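Local coordinates for protein esterase (PDB 4W9R) that is of unknown function but is probably an esterase of the alpha/beta hydrolase superfamily, at residues P168-Y173 / D230-I235; G254-L259 / A301-S306; N261-I266 / V272-I277. One frame throughout, in Å; residues are numbered along the deposited sequence.

Contact 1 (P168-Y173 / D230-I235)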
loop_
_atom_site.group_PDB
_atom_site.type_symbol
_atom_site.label_atom_id
_atom_site.label_comp_id
_atom_site.label_asym_id
_atom_site.label_seq_id
_atom_site.Cartn_x
_atom_site.Cartn_y
_atom_site.Cartn_z
ATOM N N PRO B 168 8.224 17.953 23.698
ATOM C CA PRO B 168 9.326 18.909 23.527
ATOM C C PRO B 168 9.583 19.318 22.073
ATOM O O PRO B 168 9.826 20.499 21.829
ATOM C CB PRO B 168 10.540 18.157 24.101
ATOM C CG PRO B 168 10.093 16.732 24.275
ATOM C CD PRO B 168 8.629 16.810 24.531
ATOM N N ASN B 169 9.529 18.382 21.129
ATOM C CA ASN B 169 9.790 18.739 19.737
ATOM C C ASN B 169 8.598 18.527 18.804
ATOM O O ASN B 169 7.921 19.485 18.430
ATOM C CB ASN B 169 10.988 17.942 19.214
ATOM C CG ASN B 169 11.330 18.275 17.772
ATOM O OD1 ASN B 169 11.051 19.375 17.294
ATOM N ND2 ASN B 169 11.937 17.324 17.073
ATOM N N ARG B 170 8.331 17.276 18.442
ATOM C CA ARG B 170 7.233 16.982 17.528
ATOM C C ARG B 170 6.629 15.604 17.769
ATOM O O ARG B 170 7.339 14.645 18.076
ATOM C CB ARG B 170 7.707 17.096 16.077
ATOM C CG ARG B 170 6.637 16.798 15.032
ATOM C CD ARG B 170 7.145 17.089 13.634
ATOM N NE ARG B 170 6.161 16.778 12.599
ATOM C CZ ARG B 170 6.209 15.701 11.822
ATOM N NH1 ARG B 170 7.195 14.824 11.958
ATOM N NH2 ARG B 170 5.274 15.502 10.904
ATOM N N LEU B 171 5.312 15.512 17.618
ATOM C CA LEU B 171 4.621 14.234 17.684
ATOM C C LEU B 171 3.661 14.086 16.513
ATOM O O LEU B 171 2.720 14.868 16.367
ATOM C CB LEU B 171 3.864 14.089 19.003
ATOM C CG LEU B 171 2.971 12.849 19.096
ATOM C CD1 LEU B 171 3.787 11.575 18.904
ATOM C CD2 LEU B 171 2.223 12.822 20.417
ATOM N N PHE B 172 3.906 13.081 15.679
ATOM C CA PHE B 172 2.999 12.763 14.585
ATOM C C PHE B 172 2.138 11.567 14.966
ATOM O O PHE B 172 2.646 10.459 15.140
ATOM C CB PHE B 172 3.774 12.475 13.298
ATOM C CG PHE B 172 2.895 12.153 12.122
ATOM C CD1 PHE B 172 2.402 13.164 11.312
ATOM C CD2 PHE B 172 2.562 10.840 11.823
ATOM C CE1 PHE B 172 1.592 12.873 10.229
ATOM C CE2 PHE B 172 1.752 10.543 10.741
ATOM C CZ PHE B 172 1.267 11.561 9.944
ATOM N N TYR B 173 0.835 11.793 15.098
ATOM C CA TYR B 173 -0.080 10.718 15.455
ATOM C C TYR B 173 -1.084 10.449 14.342
ATOM O O TYR B 173 -1.750 11.365 13.859
ATOM C CB TYR B 173 -0.817 11.041 16.755
ATOM C CG TYR B 173 -1.759 9.945 17.197
ATOM C CD1 TYR B 173 -1.282 8.821 17.861
ATOM C CD2 TYR B 173 -3.123 10.027 16.946
ATOM C CE1 TYR B 173 -2.136 7.813 18.263
ATOM C CE2 TYR B 173 -3.985 9.023 17.346
ATOM C CZ TYR B 173 -3.487 7.919 18.004
ATOM O OH TYR B 173 -4.342 6.918 18.403
ATOM N N ASP B 230 3.181 9.330 4.038
ATOM C CA ASP B 230 3.116 10.465 3.129
ATOM C C ASP B 230 3.112 11.791 3.881
ATOM O O ASP B 230 3.862 12.707 3.546
ATOM C CB ASP B 230 1.872 10.370 2.245
ATOM C CG ASP B 230 1.764 11.524 1.267
ATOM O OD1 ASP B 230 2.763 11.813 0.575
ATOM O OD2 ASP B 230 0.681 12.145 1.195
HETATM N N MSE B 231 2.267 11.883 4.903
HETATM C CA MSE B 231 2.079 13.132 5.633
HETATM C C MSE B 231 3.195 13.416 6.632
HETATM O O MSE B 231 3.597 14.566 6.810
HETATM C CB MSE B 231 0.734 13.116 6.357
HETATM C CG MSE B 231 -0.458 13.169 5.420
HETATM SE SE MSE B 231 -2.146 13.014 6.370
HETATM C CE MSE B 231 -1.845 11.275 7.177
ATOM N N CYS B 232 3.686 12.370 7.285
ATOM C CA CYS B 232 4.719 12.521 8.303
ATOM C C CYS B 232 6.030 13.025 7.701
ATOM O O CYS B 232 6.685 13.907 8.260
ATOM C CB CYS B 232 4.947 11.192 9.026
ATOM S SG CYS B 232 6.187 11.253 10.337
ATOM N N PHE B 233 6.403 12.458 6.559
ATOM C CA PHE B 233 7.654 12.799 5.889
ATOM C C PHE B 233 7.486 13.883 4.825
ATOM O O PHE B 233 8.428 14.188 4.095
ATOM C CB PHE B 233 8.270 11.548 5.269
ATOM C CG PHE B 233 8.806 10.577 6.280
ATOM C CD1 PHE B 233 8.018 9.541 6.753
ATOM C CD2 PHE B 233 10.096 10.710 6.769
ATOM C CE1 PHE B 233 8.509 8.650 7.689
ATOM C CE2 PHE B 233 10.592 9.823 7.706
ATOM C CZ PHE B 233 9.798 8.791 8.164
ATOM N N ASP B 234 6.284 14.445 4.736
ATOM C CA ASP B 234 5.918 15.390 3.678
ATOM C C ASP B 234 6.901 16.549 3.485
ATOM O O ASP B 234 7.092 17.023 2.364
ATOM C CB ASP B 234 4.523 15.953 3.952
ATOM C CG ASP B 234 4.023 16.841 2.830
ATOM O OD1 ASP B 234 3.601 16.298 1.787
ATOM O OD2 ASP B 234 4.049 18.079 2.992
ATOM N N ILE B 235 7.519 17.003 4.570
ATOM C CA ILE B 235 8.460 18.119 4.505
ATOM C C ILE B 235 9.690 17.781 3.651
ATOM O O ILE B 235 10.370 18.674 3.143
ATOM C CB ILE B 235 8.915 18.549 5.925
ATOM C CG1 ILE B 235 9.630 19.902 5.887
ATOM C CG2 ILE B 235 9.794 17.483 6.562
ATOM C CD1 ILE B 235 8.783 21.026 5.328
#

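Contact 2 (G254-L259 / A301-S306)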
loop_
_atom_site.group_PDB
_atom_site.type_symbol
_atom_site.label_atom_id
_atom_site.label_comp_id
_atom_site.label_asym_id
_atom_site.label_seq_id
_atom_site.Cartn_x
_atom_site.Cartn_y
_atom_site.Cartn_z
ATOM N N GLY B 254 13.252 37.740 1.473
ATOM C CA GLY B 254 13.360 36.563 2.320
ATOM C C GLY B 254 13.146 35.255 1.580
ATOM O O GLY B 254 12.631 34.288 2.144
ATOM N N ILE B 255 13.549 35.221 0.314
ATOM C CA ILE B 255 13.348 34.045 -0.524
ATOM C C ILE B 255 14.330 32.930 -0.173
ATOM O O ILE B 255 13.954 31.758 -0.128
ATOM C CB ILE B 255 13.476 34.404 -2.015
ATOM C CG1 ILE B 255 12.351 35.359 -2.412
ATOM C CG2 ILE B 255 13.445 33.155 -2.881
ATOM C CD1 ILE B 255 12.240 35.582 -3.892
ATOM N N TYR B 256 15.583 33.294 0.079
ATOM C CA TYR B 256 16.572 32.319 0.524
ATOM C C TYR B 256 16.135 31.667 1.830
ATOM O O TYR B 256 16.357 30.475 2.046
ATOM C CB TYR B 256 17.946 32.967 0.703
ATOM C CG TYR B 256 18.866 32.169 1.602
ATOM C CD1 TYR B 256 19.504 31.028 1.135
ATOM C CD2 TYR B 256 19.087 32.551 2.919
ATOM C CE1 TYR B 256 20.338 30.291 1.953
ATOM C CE2 TYR B 256 19.920 31.821 3.745
ATOM C CZ TYR B 256 20.544 30.692 3.256
ATOM O OH TYR B 256 21.377 29.960 4.074
ATOM N N GLU B 257 15.513 32.461 2.696
ATOM C CA GLU B 257 15.052 31.981 3.993
ATOM C C GLU B 257 14.021 30.866 3.851
ATOM O O GLU B 257 13.948 29.974 4.694
ATOM C CB GLU B 257 14.467 33.133 4.816
ATOM C CG GLU B 257 15.503 33.967 5.560
ATOM C CD GLU B 257 16.416 34.752 4.633
ATOM O OE1 GLU B 257 16.016 35.020 3.480
ATOM O OE2 GLU B 257 17.536 35.103 5.061
ATOM N N TYR B 258 13.230 30.916 2.784
ATOM C CA TYR B 258 12.243 29.874 2.524
ATOM C C TYR B 258 12.930 28.530 2.300
ATOM O O TYR B 258 12.536 27.516 2.877
ATOM C CB TYR B 258 11.376 30.231 1.313
ATOM C CG TYR B 258 10.230 29.271 1.080
ATOM C CD1 TYR B 258 9.009 29.451 1.719
ATOM C CD2 TYR B 258 10.366 28.185 0.224
ATOM C CE1 TYR B 258 7.957 28.578 1.512
ATOM C CE2 TYR B 258 9.319 27.305 0.011
ATOM C CZ TYR B 258 8.117 27.507 0.658
ATOM O OH TYR B 258 7.070 26.638 0.452
ATOM N N LEU B 259 13.964 28.533 1.464
ATOM C CA LEU B 259 14.722 27.323 1.177
ATOM C C LEU B 259 15.426 26.806 2.426
ATOM O O LEU B 259 15.425 25.605 2.697
ATOM C CB LEU B 259 15.745 27.580 0.067
ATOM C CG LEU B 259 16.679 26.416 -0.282
ATOM C CD1 LEU B 259 15.896 25.254 -0.872
ATOM C CD2 LEU B 259 17.780 26.863 -1.232
ATOM N N ALA B 301 24.404 31.617 -2.552
ATOM C CA ALA B 301 25.704 31.225 -3.080
ATOM C C ALA B 301 26.550 30.538 -2.016
ATOM O O ALA B 301 27.191 29.522 -2.283
ATOM C CB ALA B 301 26.437 32.439 -3.634
ATOM N N LYS B 302 26.547 31.095 -0.810
ATOM C CA LYS B 302 27.349 30.546 0.276
ATOM C C LYS B 302 26.706 29.282 0.830
ATOM O O LYS B 302 27.392 28.398 1.343
ATOM C CB LYS B 302 27.539 31.583 1.386
ATOM C CG LYS B 302 28.700 31.272 2.322
ATOM C CD LYS B 302 29.073 32.480 3.172
ATOM C CE LYS B 302 30.315 32.204 4.011
ATOM N NZ LYS B 302 30.738 33.392 4.804
ATOM N N TYR B 303 25.386 29.198 0.712
ATOM C CA TYR B 303 24.643 28.045 1.206
ATOM C C TYR B 303 24.934 26.795 0.385
ATOM O O TYR B 303 25.188 25.726 0.939
ATOM C CB TYR B 303 23.143 28.336 1.200
ATOM C CG TYR B 303 22.288 27.179 1.667
ATOM C CD1 TYR B 303 22.277 26.792 3.001
ATOM C CD2 TYR B 303 21.480 26.483 0.778
ATOM C CE1 TYR B 303 21.495 25.740 3.435
ATOM C CE2 TYR B 303 20.691 25.429 1.202
ATOM C CZ TYR B 303 20.703 25.061 2.532
ATOM O OH TYR B 303 19.921 24.012 2.961
ATOM N N VAL B 304 24.896 26.930 -0.936
ATOM C CA VAL B 304 25.154 25.792 -1.809
ATOM C C VAL B 304 26.640 25.450 -1.811
ATOM O O VAL B 304 27.019 24.301 -2.036
ATOM C CB VAL B 304 24.672 26.052 -3.250
ATOM C CG1 VAL B 304 23.161 26.227 -3.278
ATOM C CG2 VAL B 304 25.366 27.267 -3.844
ATOM N N GLU B 305 27.477 26.448 -1.548
ATOM C CA GLU B 305 28.909 26.219 -1.421
ATOM C C GLU B 305 29.181 25.344 -0.204
ATOM O O GLU B 305 30.062 24.484 -0.223
ATOM C CB GLU B 305 29.668 27.542 -1.304
ATOM C CG GLU B 305 31.180 27.383 -1.267
ATOM C CD GLU B 305 31.900 28.676 -0.930
ATOM O OE1 GLU B 305 31.349 29.482 -0.149
ATOM O OE2 GLU B 305 33.016 28.884 -1.447
ATOM N N SER B 306 28.404 25.567 0.851
ATOM C CA SER B 306 28.561 24.818 2.089
ATOM C C SER B 306 28.095 23.374 1.941
ATOM O O SER B 306 28.759 22.460 2.430
ATOM C CB SER B 306 27.802 25.500 3.228
ATOM O OG SER B 306 28.393 26.745 3.555
#

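Contact 3 (N261-I266 / V272-I277)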
loop_
_atom_site.group_PDB
_atom_site.type_symbol
_atom_site.label_atom_id
_atom_site.label_comp_id
_atom_site.label_asym_id
_atom_site.label_seq_id
_atom_site.Cartn_x
_atom_site.Cartn_y
_atom_site.Cartn_z
ATOM N N ASN B 261 14.720 27.490 5.674
ATOM C CA ASN B 261 13.737 27.066 6.662
ATOM C C ASN B 261 13.215 25.665 6.369
ATOM O O ASN B 261 13.021 24.864 7.284
ATOM C CB ASN B 261 12.572 28.055 6.722
ATOM C CG ASN B 261 11.470 27.603 7.657
ATOM O OD1 ASN B 261 11.553 27.790 8.870
ATOM N ND2 ASN B 261 10.424 27.006 7.094
ATOM N N LYS B 262 13.001 25.376 5.089
ATOM C CA LYS B 262 12.514 24.067 4.672
ATOM C C LYS B 262 13.483 22.961 5.073
ATOM O O LYS B 262 13.085 21.965 5.670
ATOM C CB LYS B 262 12.282 24.031 3.162
ATOM C CG LYS B 262 11.870 22.663 2.635
ATOM C CD LYS B 262 11.641 22.690 1.133
ATOM C CE LYS B 262 11.346 21.300 0.588
ATOM N NZ LYS B 262 10.075 20.737 1.125
ATOM N N TYR B 263 14.758 23.148 4.751
ATOM C CA TYR B 263 15.762 22.134 5.043
ATOM C C TYR B 263 16.124 22.102 6.526
ATOM O O TYR B 263 16.584 21.079 7.035
ATOM C CB TYR B 263 17.004 22.358 4.179
ATOM C CG TYR B 263 16.842 21.791 2.787
ATOM C CD1 TYR B 263 16.082 22.453 1.832
ATOM C CD2 TYR B 263 17.426 20.581 2.437
ATOM C CE1 TYR B 263 15.919 21.932 0.561
ATOM C CE2 TYR B 263 17.270 20.052 1.171
ATOM C CZ TYR B 263 16.517 20.732 0.237
ATOM O OH TYR B 263 16.358 20.210 -1.027
ATOM N N ASN B 264 15.906 23.216 7.217
ATOM C CA ASN B 264 16.047 23.236 8.669
ATOM C C ASN B 264 14.915 22.454 9.323
ATOM O O ASN B 264 15.132 21.709 10.278
ATOM C CB ASN B 264 16.071 24.672 9.199
ATOM C CG ASN B 264 17.388 25.370 8.929
ATOM O OD1 ASN B 264 18.421 24.725 8.749
ATOM N ND2 ASN B 264 17.359 26.697 8.907
ATOM N N THR B 265 13.707 22.632 8.797
ATOM C CA THR B 265 12.535 21.920 9.289
ATOM C C THR B 265 12.683 20.419 9.051
ATOM O O THR B 265 12.271 19.604 9.879
ATOM C CB THR B 265 11.245 22.427 8.615
ATOM O OG1 THR B 265 11.093 23.829 8.869
ATOM C CG2 THR B 265 10.029 21.686 9.150
ATOM N N ILE B 266 13.278 20.062 7.916
ATOM C CA ILE B 266 13.565 18.668 7.610
ATOM C C ILE B 266 14.459 18.060 8.688
ATOM O O ILE B 266 14.199 16.959 9.171
ATOM C CB ILE B 266 14.243 18.513 6.230
ATOM C CG1 ILE B 266 13.263 18.868 5.110
ATOM C CG2 ILE B 266 14.749 17.093 6.033
ATOM C CD1 ILE B 266 13.866 18.776 3.726
ATOM N N VAL B 272 17.370 14.252 9.945
ATOM C CA VAL B 272 18.399 14.033 8.931
ATOM C C VAL B 272 18.786 15.328 8.221
ATOM O O VAL B 272 17.981 16.254 8.106
ATOM C CB VAL B 272 17.943 13.006 7.871
ATOM C CG1 VAL B 272 17.715 11.646 8.510
ATOM C CG2 VAL B 272 16.686 13.487 7.162
ATOM N N LYS B 273 20.021 15.383 7.738
ATOM C CA LYS B 273 20.492 16.542 6.992
ATOM C C LYS B 273 20.447 16.231 5.502
ATOM O O LYS B 273 21.229 15.422 5.003
ATOM C CB LYS B 273 21.915 16.923 7.409
ATOM C CG LYS B 273 22.089 17.187 8.896
ATOM C CD LYS B 273 23.560 17.337 9.258
ATOM C CE LYS B 273 23.751 17.571 10.749
ATOM N NZ LYS B 273 23.139 18.852 11.200
ATOM N N LYS B 274 19.531 16.882 4.794
ATOM C CA LYS B 274 19.347 16.611 3.376
ATOM C C LYS B 274 20.162 17.565 2.516
ATOM O O LYS B 274 20.021 18.782 2.619
ATOM C CB LYS B 274 17.867 16.708 2.997
ATOM C CG LYS B 274 17.597 16.442 1.521
ATOM C CD LYS B 274 16.124 16.585 1.178
ATOM C CE LYS B 274 15.863 16.193 -0.269
ATOM N NZ LYS B 274 14.418 16.255 -0.620
ATOM N N VAL B 275 21.022 17.001 1.675
ATOM C CA VAL B 275 21.734 17.786 0.678
ATOM C C VAL B 275 20.716 18.396 -0.272
ATOM O O VAL B 275 19.885 17.677 -0.829
ATOM C CB VAL B 275 22.741 16.935 -0.117
ATOM C CG1 VAL B 275 23.413 17.774 -1.194
ATOM C CG2 VAL B 275 23.774 16.327 0.816
ATOM N N PRO B 276 20.762 19.725 -0.442
ATOM C CA PRO B 276 19.787 20.413 -1.294
ATOM C C PRO B 276 19.808 19.890 -2.724
ATOM O O PRO B 276 20.869 19.797 -3.341
ATOM C CB PRO B 276 20.240 21.874 -1.239
ATOM C CG PRO B 276 20.988 21.986 0.045
ATOM C CD PRO B 276 21.679 20.668 0.221
ATOM N N ILE B 277 18.631 19.549 -3.237
ATOM C CA ILE B 277 18.503 19.032 -4.590
ATOM C C ILE B 277 18.457 20.173 -5.601
ATOM O O ILE B 277 17.955 21.258 -5.301
ATOM C CB ILE B 277 17.255 18.149 -4.737
ATOM C CG1 ILE B 277 16.004 18.915 -4.307
ATOM C CG2 ILE B 277 17.408 16.884 -3.906
ATOM C CD1 ILE B 277 14.727 18.114 -4.431
#

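Contact 1 (P168-Y173 / D230-I235)
With CG anti to the backbone N (chi1 -179°), Phe172 holds its ring out from the strand and over Cys232, whose own SG is also anti to its N and lies back across that ring. Cys232 CB sits almost on the ring normal, 3.6 Å from the centroid of the Phe172 ring, in a CH-pi contact over the middle of the face. Cys232 SG covers the same face farther from its centre, 4.2 Å from the centroid of the Phe172 ring and 26° off the normal, a sulfur-aromatic contact. At the far end of the ring, Phe172 CZ meets CB of Met231, present as selenomethionine, at 3.9 Å. Arg170, two residues earlier on the same side of the chain, stretches a side chain extended as far as NE to the helix end. Its NH2 gives Cys232 O a weak, bent hydrogen bond of 3.4 Å (137° at the hydrogen); the firmer partner of this guanidinium is Glu206, by salt bridge. Phe172 CB lies over one face of the guanidinium, offset toward its rim, and both side chains meet Cys232. The contact packs the C-terminal end of helix 217-232 on the start of strand 171-180, which lies between strands 143-149 and 205-213 in the sheet: Met143 touches both Phe172 and Cys232, His208 meets the Phe172 ring, and Gln269 of helix 255-270 touches Arg170.

Contact 2 (G254-L259 / A301-S306)
Tyr256, in the first turn of its helix, reaches Tyr303 with the outer edge of its ring. Its chi1 of 160° sets CG anti to the backbone N and swings the phenol across the gap to the second helix, where backbones stay well apart: the CA atoms of Tyr256 and Tyr303 are 9.2 Å from each other. The two rings form an offset edge-to-face pair, the edge of Tyr256 turned to the face of Tyr303, with 5.6 Å between the Tyr256 and Tyr303 centroids and 73° between the planes. Tyr256 CE1 comes up to Tyr303 CB at 3.5 Å, and Tyr256 OH passes Tyr303 CD1 at 3.5 Å. The next residue, Glu257, places OE2 at another part of the Tyr256 edge and forms a salt bridge with Lys299 of the opposing helix. Tyr258 turns to helix 241-248, where its OH is hydrogen-bonded to Glu243. One turn on from Tyr256, Leu259 sends CD2 to Tyr303 CE2 at 4.1 Å, so the leucine and the first tyrosine both rest on one ring. An alanine in place of Tyr303 would take away that ring and is likely to leave the Tyr256 edge and Leu259 CD2 facing a gap between the helices. The contact joins the N-terminal end of helix 255-270 to the end of helix 294-306. Helix 278-290 packs beside Ile255 and Leu259, while helix 314-325 covers Ala301 and Val304 of the second helix.

Contact 3 (N261-I266 / V272-I277)
The return of an antiparallel helical hairpin is built here: after helix 255-270 the extended linker 272-277 doubles back along it and leads into helix 278-290, and Tyr263 spans the two. Its OH accepts a nearly straight hydrogen bond from Ile277 N (3.2 Å, 163° at the hydrogen), the amide of the N-cap residue of the second helix. The same hydroxyl is hydrogen-bonded to Asp280 OD2 in that helix's first turn, so both partners fix how the tyrosine meets the incoming helix. Lys274 O lies at the ring edge, near the plane, 3.2 Å from Tyr263 CD2. Lys274 CG is anti to the backbone N (chi1 180°), and the extended chain runs past the ring, with CG 3.6 Å from Tyr263 CE2. It then goes on to Tyr236, whose carbonyl is hydrogen-bonded to NZ and whose ring takes a cation-pi contact. Ile266 fills in beside the tyrosine: its CD1 lies off-centre over one ring face and touches Lys274 CD at 4.0 Å, while Ile266 CG2 meets Val272 CG2 at 4.2 Å. Pro276 lays CB 4.2 Å from Tyr263 CZ and also touches Val281. The linker thus packs on helix 255-270 and leads into helix 278-290, with Tyr309 hydrogen-bonded to Pro276 O and Tyr303 of helix 294-306 packing on both Tyr263 and Pro276.

From the N terminus, contact 1 comes first: it closes the loop from strand 171-180 through edge strand 205-213 to the end of helix 217-232, within the alpha/beta part of the chain. Contact 2 opens later, at the start of helix 255-270, and closes on helix 294-306 in the C-terminal helical region; contact 3, a short closure, is nested inside it, and no loops cross. Contacts 2 and 3 share helix 255-270, their centres about 11 Å apart. Contact 1 reaches contact 3 where Lys262 NZ probably hydrogen-bonds to Ile235 O. Helix 255-270 therefore bridges the sheet domain and the helices beyond.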